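Local atomic coordinates of apical membrane antigen AMA1 (Toxoplasma gondii ME49, PDB entry 4YIV), a protein that helps the parasite invade host cells as part of the moving junction, a ring formed between its apical tip and the host plasma membrane. Residues 35-41 and 276-280; 11-15 and 320-324; 136-140 and 167-171; 266-270 and 312-316; 182-186 and 195-199. All coordinates share one frame; numbering follows the deposited sequence.

Contact 1: residues 35-41 and 276-280; sequences SGIYVDL and VASDQ
Asp279 reaches in from segment 276-280 and fills the bend of segment 35-41. This is the tight, buried part of the contact. Asp279 OD2 accepts two backbone N-H groups, from Gly36 N at 3.0 Å and from Leu41 N at 2.9 Å. Both come from the same face of the carboxylate plane, so one oxygen ties the two ends of the bend together. Asp279 OD1 accepts from Ser293 OG, which limits rotation of the group. Asp40 OD1 lies 4.0 Å from Asp279 OD2. Donors round both carboxylates, including Ser35 OG and the N-H groups of Ala56 and Gly57, would probably offset the like charges. The carbonyl of Ala277 is shared: Ala277 O accepts from Ile37 N at 2.9 Å and from Tyr38 N at 3.1 Å. Asp279 N in turn donates to Val39 O. Tyr38 CB packs closely on Val276 CG1, at 3.4 Å.

The partly exposed side is looser. The Tyr38 ring runs outward with Ser278 OG at its edge. Gln280 crosses Val39 obliquely, and Gln280 OE1 lies 3.5 Å from Val39 CG1. Together these features are those of a buried loop-to-loop junction, joining the loop after helix 18-25 to the loop after helix 263-272.

Contact 2: residues 11-15 and 320-324; sequences GNPFQ and PDCLV
Phe14 lays one face of its ring over the backbone of segment 320-324. Leu323 N sits 3.6 Å above the ring plane, offset toward the rim, and the carbonyl carbon of Cys322 lies over the same face. CD2 of Phe14 touches Cys322 CB at 3.5 Å. The far end of the ring, at CZ, meets Leu323 CB at 3.8 Å, and the two side chains cross at about a right angle. Met20 and Met24 of helix 18-25 add to the packing round Phe14.

Asn12 stands beside the ring, with OD1 near its plane at the edge. CG lies anti to the backbone N (chi1 -176°), which carries the amide toward Asp321. Asn12 ND2 donates to Asp321 O at 2.9 Å, with that oxygen close to the amide plane. Asn12 OD1 accepts from Phe14 N at 3.0 Å; Asn12 is the N-cap of the short, weakly bonded helix 13-16. Asp321 and Cys322 form a classic beta bulge opposite Gly239, and Cys322 is disulfide-bonded to Cys246.

The bond across the contact uses neutral groups, while the Asp321 carboxylate is engaged by Trp241 N. One amide serves two backbones, fixing the helix start and holding it to the residue just before strand 322-326, while an aromatic face supplies apolar cover.

Contact 3: residues 136-140 and 167-171; sequences CAEFA and LCHIL
Cys136 and Cys168 join helix 132-141 to strand 167-170 by a disulfide, SG to SG 2.1 Å. Its S-S torsion, chi3 84°, is close to the relaxed right angle. In both cysteines SG lies anti to the backbone N, which carries each sulfur across to the other segment. The backbones are nearest here, CA to CA 5.5 Å between Cys136 and Cys168. The short segment axes come within 8.7 Å and run in roughly the same direction, 30° apart.

A sulfur-aromatic contact follows one turn along the helix. Cys168 SG lies at the edge of the Phe139 ring, near its plane and 5.2 Å from its centroid. The closest ring atom is CD2, at 3.8 Å from that sulfur. Phe116 meets the same ring, and Leu121 of helix 118-122 also touches it.

The remaining contacts are apolar. Ile170 CG1 approaches Phe139 CE2 at 3.8 Å, the two side chains crossing at a slant. The Ile170 chain is bent (chi2 -54°), which folds CD1 toward the helix. Ile170 CD1 then rests on Ala140, 3.8 Å from Ala140 CB. Phe159, on the adjoining strand 159-162, packs on Cys136 and Ala140.

A helix tied by a disulfide to a strand of an antiparallel sheet fits the PAN-type fold. The chemistry implies a join made by a covalent bond and apolar contacts, with no hydrogen bond between these two segments.

Contact 4: residues 266-270 and 312-316; sequences CWVKT and KCALS
Cys313 is the first residue of segment 312-316 to meet the helix. Its SG is bonded to Cys266 SG at 2.1 Å, linking strand 311-316 to helix 263-272. Both cysteines carry SG anti to the backbone N. The disulfide chi3 is 69°, somewhat below the usual right angle. Lys269 passes alongside the bridge, its CD 4.4 Å from Cys313 SG.

Ala314 turns its CB to the other side of the strand, where it packs on Phe302 and Tyr304 of strand 300-305.

Leu315 faces the helix again. Its CD2 touches Thr270 CG2 at 3.7 Å, the side chains crossing at about a right angle. Its other branch, CD1, lies 4.3 Å from Lys269 CB. The rotation of Thr270 sets up this contact: with chi1 at 64°, Thr270 OG1 donates to Trp267 O at 2.8 Å, within the helix, and CG2 is left for the leucine.

The short segments run nearly parallel, 19° apart, and no hydrogen bond crosses between them. A helix tied by a disulfide to a five-stranded antiparallel sheet is consistent with a PAN-type domain. The chemistry implies a covalent pin backed by light aliphatic packing. The polar ends are engaged apart from it: the Thr270 hydroxyl bonds within its own helix, and Lys269 NZ forms a salt bridge with Glu258 of the adjoining strand 256-259.

Contact 5: residues 182-186 and 195-199; sequences KYCSV and WYCFK
Trp195 touches Cys184 by CB, 4.3 Å from the cysteine CB, while its indole leads away from that segment. A water lies near the plane of the indole, at its edge. This water accepts from Trp195 N and donates to Tyr183 O at 3.0 Å, joining the two backbones. The Tyr196 ring has Trp195 CE3 over one face, 4.0 Å above the plane and toward the rim. Tyr183 and Val186 lie on the exposed side of the contact.

The backbones pair once, at Ser185 and Tyr196. Ser185 N donates to Trp195 O at 2.9 Å. Cys197 N donates to Ser185 O, also at 2.9 Å. Ser185 thus bonds to the residues before and after Tyr196, the pattern of a parallel bridge.

The disulfide lies next to this pair, with Cys184 SG to Cys197 SG at 2.1 Å. Its chi3 of 94° is near the relaxed value. Val186 CG2 covers Cys197 SG at 3.9 Å.

The chain from Cys197 leads directly into strand 198-201, which pairs antiparallel with strand 65-68. Phe198 and Tyr196 pack on Leu68, and Phe198 meets Phe101 edge-to-face. The loop 182-186 is therefore fastened just before that two-stranded sheet.

Contacts 1 to 4 are largely buried, whereas contact 5 lies partly at the surface. Contacts 3 and 4 are alike: each pins a helix to a strand of a five-stranded antiparallel sheet by a disulfide, without hydrogen bonds. They lie on opposite sides of the chain's centre. Contact 5 also has a disulfide, but adds a backbone bridge and a water. Contact 1 relies on hydrogen bonds between loops, and contact 2 on an amide and an aromatic face. The helix of contact 4 runs on into the loop of contact 1, and the two touch at Val276 and Thr270. Contact 1 also meets contact 5, through Tyr38 and Lys199. Segment 320-324 of contact 2 comes soon after segment 312-316 of contact 4.

Contact 1: residues 35-41 and 276-280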
# COMPACT_ATOMS: atom_id res chain seq x y z
N SER A 35 -3.18 9.94 -0.53
CA SER A 35 -1.80 10.38 -0.32
C SER A 35 -0.87 9.56 -1.18
O SER A 35 -1.31 8.67 -1.90
CB SER A 35 -1.42 10.26 1.15
OG SER A 35 -0.29 11.06 1.45
N GLY A 36 0.43 9.84 -1.13
CA GLY A 36 1.40 9.03 -1.82
C GLY A 36 1.37 7.59 -1.33
O GLY A 36 0.95 7.30 -0.20
N ILE A 37 1.79 6.68 -2.20
CA ILE A 37 1.81 5.25 -1.90
C ILE A 37 3.26 4.78 -1.86
O ILE A 37 3.69 4.14 -0.90
CB ILE A 37 1.03 4.48 -2.94
CG1 ILE A 37 -0.45 4.90 -2.87
CG2 ILE A 37 1.17 2.96 -2.71
CD1 ILE A 37 -1.28 4.39 -3.97
N TYR A 38 4.00 5.09 -2.93
CA TYR A 38 5.39 4.69 -2.98
C TYR A 38 6.15 5.43 -1.89
O TYR A 38 6.76 4.82 -1.00
CB TYR A 38 5.95 4.97 -4.38
CG TYR A 38 7.40 4.59 -4.55
CD1 TYR A 38 7.78 3.27 -4.73
CD2 TYR A 38 8.38 5.57 -4.56
CE1 TYR A 38 9.13 2.94 -4.89
CE2 TYR A 38 9.70 5.26 -4.74
CZ TYR A 38 10.08 3.94 -4.91
OH TYR A 38 11.41 3.65 -5.09
N VAL A 39 6.09 6.75 -1.94
CA VAL A 39 6.45 7.58 -0.80
C VAL A 39 5.23 8.38 -0.35
O VAL A 39 4.66 9.11 -1.15
CB VAL A 39 7.59 8.55 -1.14
CG1 VAL A 39 7.83 9.51 0.03
CG2 VAL A 39 8.84 7.73 -1.50
N ASP A 40 4.86 8.22 0.92
CA ASP A 40 3.68 8.85 1.51
C ASP A 40 4.16 9.94 2.44
O ASP A 40 4.70 9.65 3.50
CB ASP A 40 2.82 7.84 2.28
CG ASP A 40 1.63 8.48 3.01
OD1 ASP A 40 1.45 9.74 2.98
OD2 ASP A 40 0.89 7.70 3.68
N LEU A 41 3.96 11.19 2.02
CA LEU A 41 4.28 12.38 2.84
C LEU A 41 3.21 13.45 2.64
O LEU A 41 3.49 14.57 2.21
CB LEU A 41 5.67 12.91 2.47
CG LEU A 41 6.80 11.94 2.82
CD1 LEU A 41 8.11 12.48 2.22
CD2 LEU A 41 6.96 11.77 4.31
N VAL A 276 3.70 5.77 -10.18
CA VAL A 276 2.91 5.51 -8.96
C VAL A 276 2.79 6.77 -8.10
O VAL A 276 3.72 7.57 -8.03
CB VAL A 276 3.55 4.37 -8.10
CG1 VAL A 276 4.91 4.83 -7.61
CG2 VAL A 276 2.70 3.98 -6.88
N ALA A 277 1.65 6.96 -7.44
CA ALA A 277 1.48 8.09 -6.53
C ALA A 277 2.62 8.17 -5.55
O ALA A 277 2.89 7.22 -4.83
CB ALA A 277 0.18 7.98 -5.78
N SER A 278 3.30 9.31 -5.52
CA SER A 278 4.44 9.48 -4.65
C SER A 278 4.63 10.95 -4.33
O SER A 278 4.41 11.84 -5.15
CB SER A 278 5.71 8.90 -5.25
OG SER A 278 6.81 9.17 -4.40
N ASP A 279 5.02 11.19 -3.09
CA ASP A 279 5.06 12.55 -2.55
C ASP A 279 6.52 13.05 -2.40
O ASP A 279 6.78 14.02 -1.70
CB ASP A 279 4.35 12.61 -1.19
CG ASP A 279 2.85 12.25 -1.27
OD1 ASP A 279 2.31 12.22 -2.40
OD2 ASP A 279 2.22 12.02 -0.20
N GLN A 280 7.47 12.35 -3.02
CA GLN A 280 8.90 12.61 -2.77
C GLN A 280 9.44 13.64 -3.79
O GLN A 280 9.05 13.62 -4.95
CB GLN A 280 9.70 11.32 -2.87
CG GLN A 280 11.21 11.51 -2.69
CD GLN A 280 11.74 11.31 -1.26
OE1 GLN A 280 10.98 11.04 -0.31
NE2 GLN A 280 13.06 11.45 -1.10

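Contact 2: residues 11-15 and 320-324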
# COMPACT_ATOMS: atom_id res chain seq x y z
N GLY A 11 -25.84 2.66 -17.53
CA GLY A 11 -25.70 1.44 -18.31
C GLY A 11 -24.54 0.58 -17.83
O GLY A 11 -24.46 -0.62 -18.15
N ASN A 12 -23.64 1.20 -17.07
CA ASN A 12 -22.53 0.48 -16.44
C ASN A 12 -23.04 -0.39 -15.31
O ASN A 12 -23.49 0.13 -14.28
CB ASN A 12 -21.50 1.48 -15.91
CG ASN A 12 -20.27 0.79 -15.32
OD1 ASN A 12 -20.14 -0.44 -15.32
ND2 ASN A 12 -19.33 1.60 -14.85
N PRO A 13 -22.95 -1.72 -15.47
CA PRO A 13 -23.47 -2.58 -14.39
C PRO A 13 -22.74 -2.39 -13.06
O PRO A 13 -23.35 -2.56 -12.00
CB PRO A 13 -23.26 -3.99 -14.94
CG PRO A 13 -22.22 -3.86 -16.00
CD PRO A 13 -22.40 -2.50 -16.59
N PHE A 14 -21.46 -2.03 -13.12
CA PHE A 14 -20.64 -1.87 -11.92
C PHE A 14 -20.90 -0.58 -11.18
O PHE A 14 -20.36 -0.36 -10.09
CB PHE A 14 -19.16 -1.98 -12.28
CG PHE A 14 -18.81 -3.31 -12.87
CD1 PHE A 14 -18.46 -4.36 -12.05
CD2 PHE A 14 -18.85 -3.51 -14.22
CE1 PHE A 14 -18.14 -5.58 -12.57
CE2 PHE A 14 -18.53 -4.74 -14.76
CZ PHE A 14 -18.17 -5.77 -13.94
N GLN A 15 -21.74 0.27 -11.75
CA GLN A 15 -22.24 1.45 -11.06
C GLN A 15 -23.76 1.35 -10.87
O GLN A 15 -24.37 2.16 -10.18
CB GLN A 15 -21.88 2.72 -11.83
CG GLN A 15 -20.38 2.90 -12.04
CD GLN A 15 -19.58 2.82 -10.73
OE1 GLN A 15 -18.69 1.95 -10.57
NE2 GLN A 15 -19.87 3.72 -9.79
N PRO A 320 -10.26 2.39 -11.79
CA PRO A 320 -11.26 1.56 -12.48
C PRO A 320 -12.71 1.83 -12.02
O PRO A 320 -13.00 2.13 -10.85
CB PRO A 320 -10.82 0.13 -12.12
CG PRO A 320 -10.02 0.24 -10.92
CD PRO A 320 -9.37 1.59 -10.93
N ASP A 321 -13.63 1.76 -12.98
CA ASP A 321 -15.04 1.89 -12.64
C ASP A 321 -15.85 0.77 -13.28
O ASP A 321 -17.07 0.75 -13.19
CB ASP A 321 -15.59 3.29 -13.03
CG ASP A 321 -15.61 3.54 -14.52
OD1 ASP A 321 -15.40 2.61 -15.33
OD2 ASP A 321 -15.84 4.71 -14.88
N CYS A 322 -15.15 -0.19 -13.88
CA CYS A 322 -15.76 -1.43 -14.31
C CYS A 322 -14.68 -2.51 -14.42
O CYS A 322 -13.48 -2.24 -14.22
CB CYS A 322 -16.51 -1.26 -15.63
SG CYS A 322 -15.50 -0.73 -17.06
N LEU A 323 -15.11 -3.72 -14.72
CA LEU A 323 -14.24 -4.87 -14.84
C LEU A 323 -14.57 -5.64 -16.09
O LEU A 323 -15.72 -5.68 -16.52
CB LEU A 323 -14.39 -5.82 -13.64
CG LEU A 323 -14.16 -5.27 -12.25
CD1 LEU A 323 -14.53 -6.31 -11.19
CD2 LEU A 323 -12.70 -4.85 -12.14
N VAL A 324 -13.56 -6.29 -16.62
CA VAL A 324 -13.71 -7.16 -17.76
C VAL A 324 -13.28 -8.54 -17.31
O VAL A 324 -12.19 -8.70 -16.77
CB VAL A 324 -12.87 -6.68 -18.97
CG1 VAL A 324 -12.73 -7.76 -20.06
CG2 VAL A 324 -13.46 -5.39 -19.52

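Contact 3: residues 136-140 and 167-171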
# COMPACT_ATOMS: atom_id res chain seq x y z
N CYS A 136 -3.11 -2.41 15.21
CA CYS A 136 -1.76 -1.85 15.07
C CYS A 136 -1.86 -0.39 14.59
O CYS A 136 -1.24 0.52 15.16
CB CYS A 136 -0.92 -2.70 14.13
SG CYS A 136 0.77 -2.08 13.81
N ALA A 137 -2.64 -0.18 13.55
CA ALA A 137 -2.86 1.17 13.03
C ALA A 137 -3.43 2.12 14.09
O ALA A 137 -3.04 3.30 14.17
CB ALA A 137 -3.78 1.09 11.84
N GLU A 138 -4.35 1.63 14.92
CA GLU A 138 -4.93 2.45 15.97
C GLU A 138 -3.89 2.81 17.02
O GLU A 138 -3.84 3.93 17.52
CB GLU A 138 -6.13 1.72 16.59
CG GLU A 138 -6.88 2.51 17.65
CD GLU A 138 -8.12 1.76 18.16
OE1 GLU A 138 -8.80 2.32 19.04
OE2 GLU A 138 -8.39 0.62 17.70
N PHE A 139 -3.03 1.84 17.34
CA PHE A 139 -1.92 2.06 18.24
C PHE A 139 -1.00 3.17 17.72
O PHE A 139 -0.56 4.04 18.48
CB PHE A 139 -1.13 0.78 18.41
CG PHE A 139 0.06 0.92 19.31
CD1 PHE A 139 -0.11 1.30 20.63
CD2 PHE A 139 1.34 0.68 18.83
CE1 PHE A 139 1.00 1.45 21.47
CE2 PHE A 139 2.46 0.83 19.66
CZ PHE A 139 2.29 1.20 20.97
N ALA A 140 -0.73 3.14 16.43
CA ALA A 140 0.08 4.21 15.80
C ALA A 140 -0.68 5.55 15.85
O ALA A 140 -0.10 6.61 16.15
CB ALA A 140 0.42 3.83 14.37
N LEU A 167 3.62 -8.32 15.58
CA LEU A 167 4.31 -7.21 16.23
C LEU A 167 3.99 -5.93 15.48
O LEU A 167 4.04 -5.91 14.26
CB LEU A 167 5.83 -7.41 16.23
CG LEU A 167 6.32 -8.53 17.12
CD1 LEU A 167 7.82 -8.66 16.95
CD2 LEU A 167 5.94 -8.25 18.57
N CYS A 168 3.73 -4.87 16.24
CA CYS A 168 3.41 -3.55 15.71
C CYS A 168 4.63 -2.63 15.89
O CYS A 168 4.99 -2.27 17.02
CB CYS A 168 2.18 -2.99 16.41
SG CYS A 168 1.53 -1.46 15.64
N HIS A 169 5.28 -2.30 14.79
CA HIS A 169 6.41 -1.37 14.78
C HIS A 169 5.97 0.04 14.53
O HIS A 169 5.31 0.30 13.54
CB HIS A 169 7.40 -1.73 13.66
CG HIS A 169 8.07 -3.05 13.85
ND1 HIS A 169 9.26 -3.19 14.52
CD2 HIS A 169 7.71 -4.29 13.45
CE1 HIS A 169 9.60 -4.46 14.55
NE2 HIS A 169 8.68 -5.15 13.91
N ILE A 170 6.44 0.94 15.39
CA ILE A 170 6.31 2.37 15.21
C ILE A 170 7.64 2.86 14.68
O ILE A 170 8.65 2.61 15.31
CB ILE A 170 5.99 3.10 16.53
CG1 ILE A 170 4.69 2.59 17.15
CG2 ILE A 170 5.90 4.62 16.28
CD1 ILE A 170 3.52 2.64 16.26
N LEU A 171 7.63 3.52 13.53
CA LEU A 171 8.87 3.96 12.91
C LEU A 171 9.19 5.42 13.24
O LEU A 171 8.55 6.33 12.74
CB LEU A 171 8.81 3.80 11.39
CG LEU A 171 8.51 2.40 10.86
CD1 LEU A 171 8.68 2.40 9.36
CD2 LEU A 171 9.40 1.32 11.51

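Contact 4: residues 266-270 and 312-316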
# COMPACT_ATOMS: atom_id res chain seq x y z
N CYS A 266 4.31 -8.21 -12.23
CA CYS A 266 3.33 -7.20 -12.53
C CYS A 266 2.88 -6.50 -11.25
O CYS A 266 2.81 -5.31 -11.21
CB CYS A 266 2.13 -7.81 -13.25
SG CYS A 266 0.93 -6.64 -13.86
N TRP A 267 2.61 -7.28 -10.22
CA TRP A 267 2.17 -6.76 -8.94
C TRP A 267 3.23 -5.80 -8.41
O TRP A 267 2.90 -4.70 -7.96
CB TRP A 267 1.90 -7.91 -7.97
CG TRP A 267 1.75 -7.47 -6.54
CD1 TRP A 267 0.68 -6.81 -5.99
CD2 TRP A 267 2.68 -7.67 -5.47
NE1 TRP A 267 0.90 -6.58 -4.66
CE2 TRP A 267 2.11 -7.10 -4.31
CE3 TRP A 267 3.93 -8.28 -5.37
CZ2 TRP A 267 2.75 -7.12 -3.07
CZ3 TRP A 267 4.56 -8.30 -4.13
CH2 TRP A 267 3.97 -7.71 -3.01
N VAL A 268 4.49 -6.19 -8.52
CA VAL A 268 5.59 -5.32 -8.09
C VAL A 268 5.61 -4.02 -8.91
O VAL A 268 5.80 -2.93 -8.35
CB VAL A 268 6.95 -6.01 -8.21
CG1 VAL A 268 8.10 -4.98 -8.01
CG2 VAL A 268 7.04 -7.13 -7.23
N LYS A 269 5.37 -4.14 -10.22
CA LYS A 269 5.38 -2.97 -11.10
C LYS A 269 4.31 -1.95 -10.73
O LYS A 269 4.53 -0.74 -10.90
CB LYS A 269 5.20 -3.39 -12.58
CG LYS A 269 6.47 -3.91 -13.32
CD LYS A 269 6.18 -4.13 -14.84
CE LYS A 269 7.42 -4.55 -15.61
NZ LYS A 269 8.45 -3.46 -15.65
N THR A 270 3.15 -2.39 -10.21
CA THR A 270 2.13 -1.39 -9.91
C THR A 270 2.59 -0.50 -8.76
O THR A 270 2.15 0.64 -8.66
CB THR A 270 0.75 -2.05 -9.55
OG1 THR A 270 0.86 -2.82 -8.34
CG2 THR A 270 0.30 -2.99 -10.68
N LYS A 312 1.94 -10.42 -19.97
CA LYS A 312 2.10 -8.96 -20.04
C LYS A 312 1.48 -8.25 -18.84
O LYS A 312 0.64 -8.82 -18.13
CB LYS A 312 1.51 -8.43 -21.35
CG LYS A 312 2.36 -8.88 -22.55
CD LYS A 312 1.93 -8.26 -23.84
CE LYS A 312 2.90 -8.60 -24.98
NZ LYS A 312 2.46 -7.91 -26.22
N CYS A 313 1.90 -7.03 -18.62
CA CYS A 313 1.41 -6.25 -17.53
C CYS A 313 0.93 -4.92 -18.04
O CYS A 313 1.68 -4.21 -18.61
CB CYS A 313 2.49 -6.04 -16.49
SG CYS A 313 1.94 -5.18 -15.03
N ALA A 314 -0.34 -4.64 -17.84
CA ALA A 314 -0.92 -3.37 -18.26
C ALA A 314 -1.09 -2.46 -17.08
O ALA A 314 -1.77 -2.82 -16.11
CB ALA A 314 -2.25 -3.57 -18.92
N LEU A 315 -0.52 -1.26 -17.19
CA LEU A 315 -0.52 -0.27 -16.12
C LEU A 315 -1.15 1.06 -16.50
O LEU A 315 -0.91 1.60 -17.59
CB LEU A 315 0.90 -0.00 -15.69
CG LEU A 315 1.74 -1.21 -15.32
CD1 LEU A 315 3.17 -0.82 -15.29
CD2 LEU A 315 1.35 -1.65 -13.95
N SER A 316 -1.97 1.58 -15.60
CA SER A 316 -2.75 2.80 -15.87
C SER A 316 -2.92 3.64 -14.60
O SER A 316 -2.86 3.10 -13.49
CB SER A 316 -4.11 2.43 -16.44
OG SER A 316 -4.93 3.56 -16.56

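Contact 5: residues 182-186 and 195-199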
# COMPACT_ATOMS: atom_id res chain seq x y z
N LYS A 182 25.26 13.29 -3.11
CA LYS A 182 25.27 14.53 -2.33
C LYS A 182 24.57 14.36 -0.96
O LYS A 182 24.82 15.11 -0.02
CB LYS A 182 24.61 15.62 -3.17
CG LYS A 182 24.47 16.95 -2.50
CD LYS A 182 24.28 18.02 -3.56
CE LYS A 182 23.74 19.28 -2.95
NZ LYS A 182 24.55 19.70 -1.75
N TYR A 183 23.72 13.34 -0.85
CA TYR A 183 22.76 13.23 0.27
C TYR A 183 22.95 11.99 1.11
O TYR A 183 22.62 11.99 2.29
CB TYR A 183 21.33 13.24 -0.25
CG TYR A 183 21.03 14.46 -1.05
CD1 TYR A 183 21.03 15.72 -0.45
CD2 TYR A 183 20.77 14.38 -2.40
CE1 TYR A 183 20.78 16.86 -1.19
CE2 TYR A 183 20.52 15.51 -3.15
CZ TYR A 183 20.51 16.76 -2.54
OH TYR A 183 20.27 17.89 -3.29
N CYS A 184 23.45 10.91 0.52
CA CYS A 184 23.53 9.68 1.24
C CYS A 184 24.49 8.71 0.59
O CYS A 184 24.85 8.88 -0.58
CB CYS A 184 22.13 9.04 1.36
SG CYS A 184 21.36 8.63 -0.22
N SER A 185 24.89 7.70 1.35
CA SER A 185 25.89 6.73 0.90
C SER A 185 25.34 5.37 0.57
O SER A 185 24.36 4.88 1.17
CB SER A 185 26.98 6.55 1.97
OG SER A 185 26.45 6.12 3.21
N VAL A 186 25.98 4.74 -0.41
CA VAL A 186 25.69 3.35 -0.76
C VAL A 186 26.85 2.46 -0.41
O VAL A 186 27.95 2.67 -0.92
CB VAL A 186 25.40 3.20 -2.26
CG1 VAL A 186 25.24 1.72 -2.63
CG2 VAL A 186 24.17 3.97 -2.60
N TRP A 195 23.89 9.65 6.52
CA TRP A 195 22.85 8.74 6.08
C TRP A 195 23.30 7.80 4.97
O TRP A 195 23.96 8.20 4.00
CB TRP A 195 21.62 9.52 5.61
CG TRP A 195 20.81 10.03 6.76
CD1 TRP A 195 20.81 11.30 7.29
CD2 TRP A 195 19.88 9.27 7.52
NE1 TRP A 195 19.93 11.36 8.35
CE2 TRP A 195 19.36 10.12 8.52
CE3 TRP A 195 19.45 7.93 7.47
CZ2 TRP A 195 18.42 9.68 9.44
CZ3 TRP A 195 18.52 7.50 8.41
CH2 TRP A 195 18.01 8.37 9.37
N TYR A 196 22.87 6.57 5.12
CA TYR A 196 22.81 5.58 4.05
C TYR A 196 21.59 5.87 3.19
O TYR A 196 20.61 6.49 3.63
CB TYR A 196 22.74 4.16 4.63
CG TYR A 196 21.66 4.03 5.70
CD1 TYR A 196 20.32 3.85 5.35
CD2 TYR A 196 21.98 4.16 7.05
CE1 TYR A 196 19.33 3.78 6.34
CE2 TYR A 196 21.01 4.08 8.05
CZ TYR A 196 19.68 3.89 7.69
OH TYR A 196 18.73 3.84 8.71
N CYS A 197 21.66 5.42 1.94
CA CYS A 197 20.57 5.55 1.01
C CYS A 197 19.56 4.45 1.30
O CYS A 197 19.89 3.41 1.88
CB CYS A 197 21.08 5.45 -0.43
SG CYS A 197 22.14 6.88 -0.95
N PHE A 198 18.32 4.69 0.90
CA PHE A 198 17.26 3.71 1.11
C PHE A 198 16.12 4.05 0.19
O PHE A 198 16.01 5.17 -0.27
CB PHE A 198 16.81 3.68 2.57
CG PHE A 198 16.48 5.04 3.15
CD1 PHE A 198 15.20 5.56 3.07
CD2 PHE A 198 17.46 5.77 3.83
CE1 PHE A 198 14.91 6.81 3.59
CE2 PHE A 198 17.17 7.02 4.38
CZ PHE A 198 15.89 7.54 4.26
N LYS A 199 15.27 3.07 -0.10
CA LYS A 199 14.12 3.30 -0.96
C LYS A 199 13.05 2.24 -0.65
O LYS A 199 13.38 1.14 -0.14
CB LYS A 199 14.51 3.22 -2.44
CG LYS A 199 14.93 1.84 -2.89
CD LYS A 199 15.33 1.82 -4.36
CE LYS A 199 15.91 0.44 -4.73
NZ LYS A 199 16.60 0.48 -6.07
O HOH W 1 23.91 12.11 4.96